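Local structure of lactose Operon Repressor (Escherichia coli, 1JYE) at residues Q78-I83 / I123-L128; P144-D149 / V301-Q306; Q180-L185 / K203-N208; V171-A176 / S269-D274; A256-E259 / R263-A266. The protein represses transcription of the lactose operon by binding operator DNA, and as in other LacI-family repressors probably responds to a small-molecule effector bound in its core. The protein carries 1 engineered substitution. All coordinates share one frame; numbering follows the deposited sequence.

Interaction 1 (Q78-I83 / I123-L128)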
# COMPACT_ATOMS: atom_id res chain seq x y z
N GLN A 78 0.17 0.58 6.42
CA GLN A 78 0.54 -0.62 7.18
C GLN A 78 0.36 -0.35 8.67
O GLN A 78 -0.12 -1.21 9.42
CB GLN A 78 1.99 -1.00 6.89
CG GLN A 78 2.28 -1.29 5.42
CD GLN A 78 1.42 -2.42 4.87
OE1 GLN A 78 1.44 -3.53 5.39
NE2 GLN A 78 0.67 -2.13 3.81
N ILE A 79 0.75 0.84 9.11
CA ILE A 79 0.61 1.20 10.51
C ILE A 79 -0.86 1.26 10.93
O ILE A 79 -1.24 0.67 11.94
CB ILE A 79 1.27 2.56 10.79
CG1 ILE A 79 2.77 2.46 10.50
CG2 ILE A 79 1.00 3.00 12.23
CD1 ILE A 79 3.53 3.77 10.61
N VAL A 80 -1.68 1.95 10.15
CA VAL A 80 -3.09 2.07 10.49
C VAL A 80 -3.80 0.72 10.46
O VAL A 80 -4.70 0.47 11.26
CB VAL A 80 -3.79 3.10 9.58
CG1 VAL A 80 -5.29 3.11 9.85
CG2 VAL A 80 -3.22 4.49 9.83
N ALA A 81 -3.40 -0.15 9.54
CA ALA A 81 -4.01 -1.48 9.46
C ALA A 81 -3.78 -2.20 10.79
O ALA A 81 -4.68 -2.81 11.34
CB ALA A 81 -3.39 -2.27 8.32
N ALA A 82 -2.55 -2.11 11.29
CA ALA A 82 -2.20 -2.75 12.56
C ALA A 82 -2.96 -2.10 13.71
O ALA A 82 -3.36 -2.78 14.65
CB ALA A 82 -0.70 -2.64 12.79
N ILE A 83 -3.14 -0.79 13.65
CA ILE A 83 -3.88 -0.08 14.68
C ILE A 83 -5.32 -0.59 14.72
O ILE A 83 -5.85 -0.92 15.78
CB ILE A 83 -3.90 1.44 14.41
CG1 ILE A 83 -2.50 2.03 14.66
CG2 ILE A 83 -4.94 2.12 15.30
CD1 ILE A 83 -2.40 3.50 14.32
N ILE A 123 -4.04 8.92 18.39
CA ILE A 123 -2.78 8.44 17.85
C ILE A 123 -2.48 9.36 16.67
O ILE A 123 -3.28 9.47 15.74
CB ILE A 123 -2.87 6.97 17.36
CG1 ILE A 123 -3.15 6.06 18.56
CG2 ILE A 123 -1.57 6.57 16.69
CD1 ILE A 123 -3.30 4.59 18.20
N ILE A 124 -1.36 10.06 16.74
CA ILE A 124 -0.97 11.00 15.69
C ILE A 124 0.08 10.35 14.78
O ILE A 124 1.27 10.29 15.11
CB ILE A 124 -0.38 12.30 16.29
CG1 ILE A 124 -1.32 12.85 17.38
CG2 ILE A 124 -0.19 13.34 15.20
CD1 ILE A 124 -2.70 13.23 16.88
N ASN A 125 -0.38 9.85 13.64
CA ASN A 125 0.47 9.18 12.66
C ASN A 125 0.74 10.15 11.51
O ASN A 125 0.41 9.88 10.36
CB ASN A 125 -0.24 7.92 12.17
CG ASN A 125 0.63 7.07 11.27
OD1 ASN A 125 1.79 6.82 11.58
ND2 ASN A 125 0.07 6.62 10.15
N TYR A 126 1.34 11.29 11.84
CA TYR A 126 1.63 12.35 10.88
C TYR A 126 2.98 12.98 11.24
O TYR A 126 3.24 13.23 12.41
CB TYR A 126 0.51 13.39 10.97
CG TYR A 126 0.57 14.49 9.95
CD1 TYR A 126 0.14 14.28 8.64
CD2 TYR A 126 1.08 15.74 10.29
CE1 TYR A 126 0.21 15.30 7.69
CE2 TYR A 126 1.15 16.77 9.35
CZ TYR A 126 0.72 16.54 8.05
OH TYR A 126 0.80 17.55 7.12
N PRO A 127 3.84 13.25 10.24
CA PRO A 127 5.15 13.84 10.51
C PRO A 127 5.12 15.26 11.07
O PRO A 127 4.58 16.17 10.44
CB PRO A 127 5.85 13.76 9.16
CG PRO A 127 4.71 13.97 8.20
CD PRO A 127 3.62 13.10 8.79
N LEU A 128 5.70 15.45 12.25
CA LEU A 128 5.71 16.76 12.90
C LEU A 128 7.06 17.06 13.52
O LEU A 128 7.65 16.20 14.17
CB LEU A 128 4.64 16.80 14.00
CG LEU A 128 3.18 16.72 13.55
CD1 LEU A 128 2.30 16.30 14.72
CD2 LEU A 128 2.75 18.07 12.99
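I123 meets I83 tip to tip. CG2 of I123 lies 4.0 Å from CD1 of I83, and CD1 of I123 approaches both CD1 and CG2 of I83 at 4.1 Å, so each isoleucine brings two methyl groups to a fully apolar junction. Two residues on, the strand turns the carboxamide of N125 to the same helix. With CG anti to the backbone N (chi1 -173°), the amide projects off the strand and lies obliquely across I79 and V80. Its oxygen OD1 is 3.6 Å from CD1 of I79 and also faces CG2 of that residue, while ND2 comes to 3.9 Å from CG2 of V80. The buried amide touches the helix only through methyl groups; its ND2 is satisfied by a hydrogen bond to OG1 of T68. A leucine here, lacking the amide, would probably leave the T68 hydroxyl without its ND2 partner and the branch without the bond fixing its rotation. The strand runs nearly antiparallel to the helix, at 160° with 10.7 Å between the segment axes, as expected where a helix covers a parallel alpha/beta sheet. Strand 63-68 is the sheet neighbour of I123 and N125 and also touches V80 and I83 through T68 and V66; helix 293-308 packs on I79, I83 and I123 through L296 and S300, and L71 of the second subunit packs on V80.

Interaction 2 (P144-D149 / V301-Q306)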
# COMPACT_ATOMS: atom_id res chain seq x y z
N PRO A 144 -5.29 11.91 26.16
CA PRO A 144 -3.99 11.30 25.86
C PRO A 144 -3.69 11.25 24.37
O PRO A 144 -4.54 10.89 23.56
CB PRO A 144 -4.10 9.91 26.50
CG PRO A 144 -5.57 9.64 26.47
CD PRO A 144 -6.16 10.96 26.87
N ALA A 145 -2.46 11.63 24.01
CA ALA A 145 -2.04 11.64 22.61
C ALA A 145 -0.69 10.95 22.45
O ALA A 145 0.25 11.22 23.19
CB ALA A 145 -1.95 13.07 22.10
N LEU A 146 -0.61 10.06 21.46
CA LEU A 146 0.60 9.31 21.18
C LEU A 146 1.05 9.60 19.75
O LEU A 146 0.27 9.43 18.81
CB LEU A 146 0.33 7.82 21.37
CG LEU A 146 1.48 6.83 21.21
CD1 LEU A 146 2.53 7.07 22.31
CD2 LEU A 146 0.94 5.42 21.30
N PHE A 147 2.30 10.02 19.58
CA PHE A 147 2.83 10.36 18.26
C PHE A 147 3.71 9.25 17.68
O PHE A 147 4.56 8.69 18.38
CB PHE A 147 3.65 11.66 18.34
CG PHE A 147 2.84 12.86 18.74
CD1 PHE A 147 2.40 13.02 20.06
CD2 PHE A 147 2.52 13.84 17.81
CE1 PHE A 147 1.65 14.14 20.43
CE2 PHE A 147 1.77 14.97 18.17
CZ PHE A 147 1.33 15.11 19.49
N LEU A 148 3.51 8.96 16.40
CA LEU A 148 4.27 7.90 15.73
C LEU A 148 5.23 8.38 14.65
O LEU A 148 5.96 7.58 14.05
CB LEU A 148 3.31 6.87 15.13
CG LEU A 148 2.24 6.30 16.07
CD1 LEU A 148 1.42 5.24 15.34
CD2 LEU A 148 2.91 5.70 17.31
N ASP A 149 5.26 9.68 14.37
CA ASP A 149 6.14 10.22 13.34
C ASP A 149 6.74 11.54 13.79
O ASP A 149 6.38 12.61 13.31
CB ASP A 149 5.37 10.43 12.03
CG ASP A 149 6.28 10.54 10.82
OD1 ASP A 149 7.51 10.69 11.00
OD2 ASP A 149 5.76 10.49 9.69
N VAL A 301 -1.59 1.03 20.02
CA VAL A 301 -2.91 0.87 20.61
C VAL A 301 -2.78 0.46 22.07
O VAL A 301 -3.43 1.05 22.94
CB VAL A 301 -3.75 -0.18 19.85
CG1 VAL A 301 -5.09 -0.40 20.56
CG2 VAL A 301 -3.99 0.29 18.42
N ASP A 302 -1.94 -0.53 22.34
CA ASP A 302 -1.73 -0.98 23.71
C ASP A 302 -1.25 0.20 24.56
O ASP A 302 -1.73 0.41 25.67
CB ASP A 302 -0.68 -2.09 23.77
CG ASP A 302 -1.04 -3.30 22.93
OD1 ASP A 302 -2.25 -3.60 22.81
OD2 ASP A 302 -0.12 -3.95 22.39
N ARG A 303 -0.31 0.96 24.02
CA ARG A 303 0.26 2.11 24.72
C ARG A 303 -0.78 3.20 25.00
O ARG A 303 -0.85 3.73 26.11
CB ARG A 303 1.42 2.70 23.91
CG ARG A 303 2.23 3.79 24.63
CD ARG A 303 2.92 3.24 25.87
NE ARG A 303 3.53 1.94 25.61
CZ ARG A 303 4.60 1.74 24.85
NH1 ARG A 303 5.05 0.50 24.67
NH2 ARG A 303 5.23 2.76 24.28
N LEU A 304 -1.58 3.53 23.99
CA LEU A 304 -2.60 4.56 24.15
C LEU A 304 -3.60 4.20 25.24
O LEU A 304 -3.96 5.04 26.07
CB LEU A 304 -3.35 4.79 22.84
CG LEU A 304 -4.42 5.89 22.90
CD1 LEU A 304 -3.75 7.24 23.07
CD2 LEU A 304 -5.26 5.87 21.63
N LEU A 305 -4.05 2.95 25.24
CA LEU A 305 -5.01 2.52 26.25
C LEU A 305 -4.37 2.54 27.64
O LEU A 305 -5.04 2.88 28.62
CB LEU A 305 -5.55 1.13 25.90
CG LEU A 305 -6.29 1.07 24.56
CD1 LEU A 305 -6.96 -0.28 24.41
CD2 LEU A 305 -7.33 2.18 24.49
N GLN A 306 -3.09 2.19 27.73
CA GLN A 306 -2.41 2.22 29.02
C GLN A 306 -2.32 3.66 29.48
O GLN A 306 -2.52 3.97 30.66
CB GLN A 306 -1.00 1.62 28.91
CG GLN A 306 -1.00 0.14 28.52
CD GLN A 306 -1.05 -0.78 29.71
OE1 GLN A 306 -1.77 -0.53 30.68
NE2 GLN A 306 -0.29 -1.87 29.65
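L146 sets its two methyl groups against the aliphatic root of R303, the side chains crossing at about a right angle. CD2 of L146 is 3.8 Å from CB of R303 and 3.9 Å from CG, and CD1 of L146 reaches the same CG at 4.0 Å. At the next helix residue, CD1 of L304 lies 3.8 Å from the carbonyl oxygen of P144 and 4.4 Å from CB of that proline, with CB of L146 slightly farther off; CG of L304 is anti to the backbone N (chi1 -179°), which brings this methyl in to the strand although the first bond of the side chain does not aim at it. The contact lays helix 293-308 on strand 145-147, the last in the 2-1-3-4 order of a parallel sheet of the periplasmic-binding-protein type, although 151 residues separate the two segments. Backbone bonds to L122 and I124 of the adjoining strand hold L146 in place. Beside it, I159 touches both L146 and R303, S300 of the helix touches L146, and I123 lies against L304. The arginine chain bends at chi2 and chi3, and its NH1 is hydrogen-bonded to OE1 of Q317.

Interaction 3 (Q180-L185 / K203-N208)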
# COMPACT_ATOMS: atom_id res chain seq x y z
N GLN A 180 33.02 3.22 -1.60
CA GLN A 180 33.56 4.53 -1.25
C GLN A 180 32.84 5.63 -2.03
O GLN A 180 32.81 6.78 -1.60
CB GLN A 180 35.06 4.58 -1.55
CG GLN A 180 35.89 3.59 -0.76
CD GLN A 180 35.92 3.90 0.73
OE1 GLN A 180 34.89 3.87 1.40
NE2 GLN A 180 37.10 4.20 1.25
N GLN A 181 32.28 5.27 -3.18
CA GLN A 181 31.54 6.21 -4.04
C GLN A 181 30.06 5.96 -3.81
O GLN A 181 29.46 5.12 -4.48
CB GLN A 181 31.88 5.97 -5.51
CG GLN A 181 33.32 6.28 -5.90
CD GLN A 181 33.64 7.76 -5.83
OE1 GLN A 181 33.84 8.32 -4.75
NE2 GLN A 181 33.67 8.41 -6.98
N ILE A 182 29.47 6.71 -2.89
CA ILE A 182 28.08 6.52 -2.53
C ILE A 182 27.18 7.73 -2.76
O ILE A 182 27.57 8.87 -2.53
CB ILE A 182 27.99 6.11 -1.05
CG1 ILE A 182 28.81 4.83 -0.84
CG2 ILE A 182 26.53 5.90 -0.63
CD1 ILE A 182 28.99 4.42 0.61
N ALA A 183 25.96 7.47 -3.24
CA ALA A 183 25.00 8.53 -3.49
C ALA A 183 23.81 8.32 -2.56
O ALA A 183 23.51 7.19 -2.18
CB ALA A 183 24.54 8.52 -4.94
N LEU A 184 23.16 9.41 -2.19
CA LEU A 184 22.01 9.36 -1.30
C LEU A 184 20.74 9.84 -1.99
O LEU A 184 20.77 10.83 -2.72
CB LEU A 184 22.24 10.25 -0.07
CG LEU A 184 23.53 10.07 0.72
CD1 LEU A 184 23.56 11.07 1.88
CD2 LEU A 184 23.63 8.64 1.24
N LEU A 185 19.64 9.13 -1.78
CA LEU A 185 18.36 9.54 -2.34
C LEU A 185 17.42 9.63 -1.15
O LEU A 185 16.90 8.62 -0.67
CB LEU A 185 17.84 8.52 -3.36
CG LEU A 185 16.43 8.82 -3.90
CD1 LEU A 185 16.34 10.26 -4.39
CD2 LEU A 185 16.11 7.85 -5.03
N LYS A 203 25.74 11.38 9.04
CA LYS A 203 26.48 11.16 10.28
C LYS A 203 27.39 9.94 10.18
O LYS A 203 28.59 10.03 10.45
CB LYS A 203 25.51 10.97 11.45
CG LYS A 203 26.19 10.57 12.76
CD LYS A 203 25.18 10.37 13.87
CE LYS A 203 25.84 9.80 15.12
NZ LYS A 203 24.86 9.59 16.23
N TYR A 204 26.84 8.81 9.77
CA TYR A 204 27.64 7.60 9.67
C TYR A 204 28.62 7.58 8.50
O TYR A 204 29.68 6.97 8.60
CB TYR A 204 26.72 6.38 9.71
CG TYR A 204 26.06 6.27 11.06
CD1 TYR A 204 26.79 5.89 12.19
CD2 TYR A 204 24.73 6.65 11.24
CE1 TYR A 204 26.23 5.90 13.46
CE2 TYR A 204 24.15 6.67 12.52
CZ TYR A 204 24.91 6.30 13.62
OH TYR A 204 24.36 6.34 14.88
N LEU A 205 28.28 8.24 7.40
CA LEU A 205 29.20 8.29 6.27
C LEU A 205 30.41 9.11 6.74
O LEU A 205 31.56 8.74 6.48
CB LEU A 205 28.56 8.97 5.06
CG LEU A 205 27.62 8.10 4.21
CD1 LEU A 205 27.00 8.93 3.10
CD2 LEU A 205 28.41 6.93 3.63
N THR A 206 30.14 10.20 7.45
CA THR A 206 31.21 11.06 7.97
C THR A 206 32.08 10.28 8.95
O THR A 206 33.31 10.39 8.92
CB THR A 206 30.64 12.31 8.67
OG1 THR A 206 29.89 13.08 7.73
CG2 THR A 206 31.77 13.17 9.23
N ARG A 207 31.45 9.49 9.81
CA ARG A 207 32.21 8.70 10.78
C ARG A 207 33.14 7.72 10.06
O ARG A 207 34.17 7.32 10.60
CB ARG A 207 31.26 7.93 11.70
CG ARG A 207 30.56 8.79 12.74
CD ARG A 207 29.90 7.92 13.81
NE ARG A 207 29.32 8.71 14.89
CZ ARG A 207 28.74 8.17 15.96
NH1 ARG A 207 28.66 6.86 16.08
NH2 ARG A 207 28.23 8.96 16.90
N ASN A 208 32.76 7.33 8.85
CA ASN A 208 33.57 6.41 8.05
C ASN A 208 34.44 7.16 7.05
O ASN A 208 34.96 6.59 6.09
CB ASN A 208 32.66 5.39 7.35
CG ASN A 208 32.18 4.30 8.29
OD1 ASN A 208 32.89 3.32 8.53
ND2 ASN A 208 30.99 4.48 8.85
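I182 begins the contact with the tip of its longer branch: CD1 lies 4.0 Å from CD2 of L205, the two side chains meeting at a slant. Beyond A183, which points to the other side of the sheet, L184 reaches L205 tip to tip, its CD2 3.9 Å from CD1 of L205. The helix leucine therefore forks between two strand residues, one methyl for each. CG of L205 is anti to its carbonyl carbon and beside the backbone N (chi1 -80°), a setting that extends both methyls toward the strand. Strand 182-186 and helix 192-207 are the first two elements of a beta-alpha-beta unit completed by strand 214-217, and L205 anchors the last turn of the helix to the sheet. Directly after that turn, ND2 of N208 donates to the carbonyl O of Y204 at 2.8 Å, with an N-H...O angle of 164°; the acceptor lies close to the amide plane of N208, while the donor is tilted from the carbonyl plane of Y204. L198 and W201 of the same helix further enclose L184, and V171 of helix 163-177 touches L205. With only methyl groups meeting across it, the contact depends on shape and burial; the N208 bond stays within the helix end, apart from the strand.

Interaction 4 (V171-A176 / S269-D274)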
# COMPACT_ATOMS: atom_id res chain seq x y z
N VAL A 171 24.74 2.31 6.01
CA VAL A 171 26.07 2.83 5.73
C VAL A 171 27.15 1.78 6.01
O VAL A 171 28.01 1.54 5.17
CB VAL A 171 26.38 4.09 6.59
CG1 VAL A 171 27.85 4.47 6.44
CG2 VAL A 171 25.49 5.24 6.14
N GLU A 172 27.10 1.16 7.18
CA GLU A 172 28.11 0.17 7.53
C GLU A 172 28.11 -1.04 6.61
O GLU A 172 29.16 -1.63 6.35
CB GLU A 172 27.96 -0.25 9.00
CG GLU A 172 28.37 0.87 9.95
CD GLU A 172 28.37 0.48 11.41
OE1 GLU A 172 28.84 1.30 12.23
OE2 GLU A 172 27.91 -0.63 11.75
N HIS A 173 26.94 -1.40 6.10
CA HIS A 173 26.83 -2.54 5.19
C HIS A 173 27.61 -2.23 3.91
O HIS A 173 28.42 -3.04 3.45
CB HIS A 173 25.36 -2.81 4.86
CG HIS A 173 25.15 -3.94 3.90
ND1 HIS A 173 25.63 -5.21 4.13
CD2 HIS A 173 24.49 -3.99 2.72
CE1 HIS A 173 25.28 -6.00 3.13
NE2 HIS A 173 24.59 -5.28 2.26
N LEU A 174 27.37 -1.05 3.34
CA LEU A 174 28.05 -0.63 2.11
C LEU A 174 29.54 -0.43 2.33
O LEU A 174 30.36 -0.82 1.49
CB LEU A 174 27.42 0.66 1.58
CG LEU A 174 25.97 0.51 1.10
CD1 LEU A 174 25.43 1.84 0.64
CD2 LEU A 174 25.92 -0.51 -0.03
N VAL A 175 29.90 0.16 3.46
CA VAL A 175 31.32 0.39 3.77
C VAL A 175 32.05 -0.94 3.92
O VAL A 175 33.17 -1.11 3.40
CB VAL A 175 31.48 1.22 5.06
CG1 VAL A 175 32.96 1.28 5.47
CG2 VAL A 175 30.95 2.63 4.84
N ALA A 176 31.43 -1.88 4.62
CA ALA A 176 32.02 -3.19 4.85
C ALA A 176 32.24 -3.94 3.53
O ALA A 176 33.17 -4.73 3.42
CB ALA A 176 31.12 -4.02 5.77
N SER A 269 25.17 -0.93 -6.35
CA SER A 269 24.45 -1.55 -5.25
C SER A 269 23.37 -0.60 -4.74
O SER A 269 23.52 0.62 -4.82
CB SER A 269 25.40 -1.91 -4.10
OG SER A 269 26.23 -3.00 -4.45
N VAL A 270 22.29 -1.17 -4.21
CA VAL A 270 21.19 -0.36 -3.72
C VAL A 270 20.66 -0.89 -2.40
O VAL A 270 20.48 -2.09 -2.23
CB VAL A 270 20.02 -0.35 -4.74
CG1 VAL A 270 18.86 0.47 -4.20
CG2 VAL A 270 20.49 0.22 -6.07
N VAL A 271 20.44 0.03 -1.45
CA VAL A 271 19.88 -0.34 -0.16
C VAL A 271 18.60 0.47 -0.01
O VAL A 271 18.60 1.69 -0.17
CB VAL A 271 20.84 0.01 1.01
CG1 VAL A 271 20.20 -0.38 2.33
CG2 VAL A 271 22.16 -0.72 0.83
N GLY A 272 17.50 -0.21 0.28
CA GLY A 272 16.23 0.48 0.46
C GLY A 272 15.93 0.71 1.92
O GLY A 272 16.84 0.70 2.76
N TYR A 273 14.66 0.93 2.25
CA TYR A 273 14.26 1.16 3.63
C TYR A 273 12.77 0.86 3.79
O TYR A 273 11.96 1.39 3.03
CB TYR A 273 14.55 2.63 4.01
CG TYR A 273 14.94 2.87 5.46
CD1 TYR A 273 14.00 2.72 6.49
CD2 TYR A 273 16.23 3.26 5.79
CE1 TYR A 273 14.36 2.96 7.82
CE2 TYR A 273 16.59 3.50 7.12
CZ TYR A 273 15.66 3.36 8.12
OH TYR A 273 16.02 3.62 9.43
N ASP A 274 12.46 -0.00 4.76
CA ASP A 274 11.10 -0.44 5.12
C ASP A 274 10.94 -1.95 5.18
O ASP A 274 10.40 -2.49 6.14
CB ASP A 274 10.03 0.08 4.15
CG ASP A 274 9.71 1.55 4.35
OD1 ASP A 274 10.10 2.14 5.38
OD2 ASP A 274 9.03 2.12 3.47
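Helix 163-177 packs against strand 269-271, the last of four parallel strands in the second alpha/beta subdomain of this periplasmic-binding-protein-like fold. The two segments run almost antiparallel, at 162°, with their axes 9.9 Å apart. L174 and V271 form the centre, reaching toward each other tip to tip: CG2 of V271 is 3.9 Å from CD2 of L174 and 4.0 Å from its CG, with CD1 slightly farther away, so that a single valine methyl sits against the forked end of the leucine. This methyl stands anti to the carbonyl carbon of V271, while CG1 is anti to the backbone N (chi1 180°). CD2 of L174 also comes within 4.3 Å of CB of S269, whose hydroxyl is taken up by the backbone N of L330. A241 and L243 of the adjoining strand touch L174 as well. Past the strand, D274 binds a glycerol, probably from the crystallisation liquor, through OD1, so the chain leads from this packed layer to a site where a small polyol can lodge. H173 adds an edge contact: its CD2 is 4.4 Å from CG2 of V271, which lies near the imidazole plane, and its NE2 is hydrogen-bonded to OG1 of T329.

Interaction 5 (A256-E259 / R263-A266)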
# COMPACT_ATOMS: atom_id res chain seq x y z
N ALA A 256 15.98 2.70 -13.10
CA ALA A 256 16.84 3.68 -13.78
C ALA A 256 18.20 3.07 -14.08
O ALA A 256 18.72 3.19 -15.18
CB ALA A 256 17.00 4.93 -12.90
N ILE A 257 18.77 2.41 -13.08
CA ILE A 257 20.07 1.76 -13.22
C ILE A 257 20.04 0.75 -14.36
O ILE A 257 20.89 0.76 -15.25
CB ILE A 257 20.46 1.04 -11.91
CG1 ILE A 257 20.70 2.07 -10.81
CG2 ILE A 257 21.70 0.18 -12.13
CD1 ILE A 257 20.76 1.48 -9.41
N THR A 258 19.04 -0.12 -14.33
CA THR A 258 18.89 -1.16 -15.34
C THR A 258 18.70 -0.62 -16.76
O THR A 258 19.33 -1.09 -17.70
CB THR A 258 17.71 -2.09 -14.99
OG1 THR A 258 17.90 -2.62 -13.68
CG2 THR A 258 17.63 -3.24 -15.99
N GLU A 259 17.82 0.38 -16.91
CA GLU A 259 17.57 0.94 -18.23
C GLU A 259 18.76 1.74 -18.74
O GLU A 259 18.85 2.04 -19.93
CB GLU A 259 16.30 1.80 -18.21
CG GLU A 259 15.08 1.03 -17.71
CD GLU A 259 13.76 1.69 -18.08
OE1 GLU A 259 13.71 2.93 -18.21
OE2 GLU A 259 12.75 0.95 -18.21
N ARG A 263 24.02 -2.98 -14.14
CA ARG A 263 23.46 -4.06 -13.33
C ARG A 263 23.28 -3.65 -11.88
O ARG A 263 24.21 -3.17 -11.24
CB ARG A 263 24.38 -5.28 -13.39
CG ARG A 263 24.55 -5.88 -14.78
CD ARG A 263 25.72 -6.84 -14.79
NE ARG A 263 26.98 -6.15 -14.53
CZ ARG A 263 28.15 -6.75 -14.35
NH1 ARG A 263 28.23 -8.07 -14.41
NH2 ARG A 263 29.24 -6.03 -14.12
N VAL A 264 22.07 -3.84 -11.36
CA VAL A 264 21.82 -3.53 -9.96
C VAL A 264 22.60 -4.58 -9.19
O VAL A 264 22.49 -5.78 -9.46
CB VAL A 264 20.32 -3.64 -9.61
CG1 VAL A 264 20.11 -3.45 -8.11
CG2 VAL A 264 19.53 -2.61 -10.39
N GLY A 265 23.41 -4.13 -8.24
CA GLY A 265 24.22 -5.05 -7.46
C GLY A 265 25.65 -5.08 -7.97
O GLY A 265 26.55 -4.53 -7.34
N ALA A 266 25.86 -5.72 -9.12
CA ALA A 266 27.19 -5.83 -9.71
C ALA A 266 27.82 -4.49 -10.09
O ALA A 266 29.01 -4.28 -9.87
CB ALA A 266 27.13 -6.74 -10.93
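The chain doubles back after the end of helix 247-259, bringing the CA atoms of T258 and R263 within 5.8 Å and those of I257 and V264 within 6.5 Å. Segment 263-266 belongs to the loop leading to strand 269-271, the edge strand of the parallel sheet in this periplasmic-binding-protein-like fold. At G265 the backbone takes a positive phi (101°, with psi -74°), where a beta carbon would collide with the carbonyl oxygen of V264, which calls for glycine. The side chains meet around one methyl group, CG2 of V264, which lies 3.9 Å from CG2 of I257 and 3.7 Å from OG1 of T258. I257 crosses V264 at about a right angle, and CG2 of I257 is also 4.2 Å from the backbone C of R263. OG1 of T258, beside its own backbone N (chi1 -56°), makes no polar bond to the valine; it is hydrogen-bonded to the carbonyl of M254 one turn back in the helix. The R263 guanidinium folds over A266, whose CB lies 3.5 Å above the centre of one face, and its NH2 forms a salt bridge with D267. I268 adds to the cover of I257, P284 and T328 touch V264, helix 222-234 touches A256 through F226, T229 and M230, I283 of the second subunit packs on T258, and V270 of strand 269-271 packs on I257.

Overall arrangement
The five contacts divide between the two alpha/beta subdomains. Interactions 1 and 2 lie in one, their centres 10 Å apart, and share a sheet: I124 N is 2.7 Å from L146 O, a probable hydrogen bond between neighbouring strands. Interactions 3, 4 and 5 occupy the other. There, interaction 4 touches both companions, interaction 3 through V171 against L205 and interaction 5 through CG2 of V270, 3.6 Å from CD1 of I257. Interactions 1 and 4 have centres 26 Å apart yet nearest atoms only about 8 Å apart, because the glycerol-binding D274 extends toward the first subdomain. Interactions 1 and 5, about 34 Å apart between centres, both touch the second subunit.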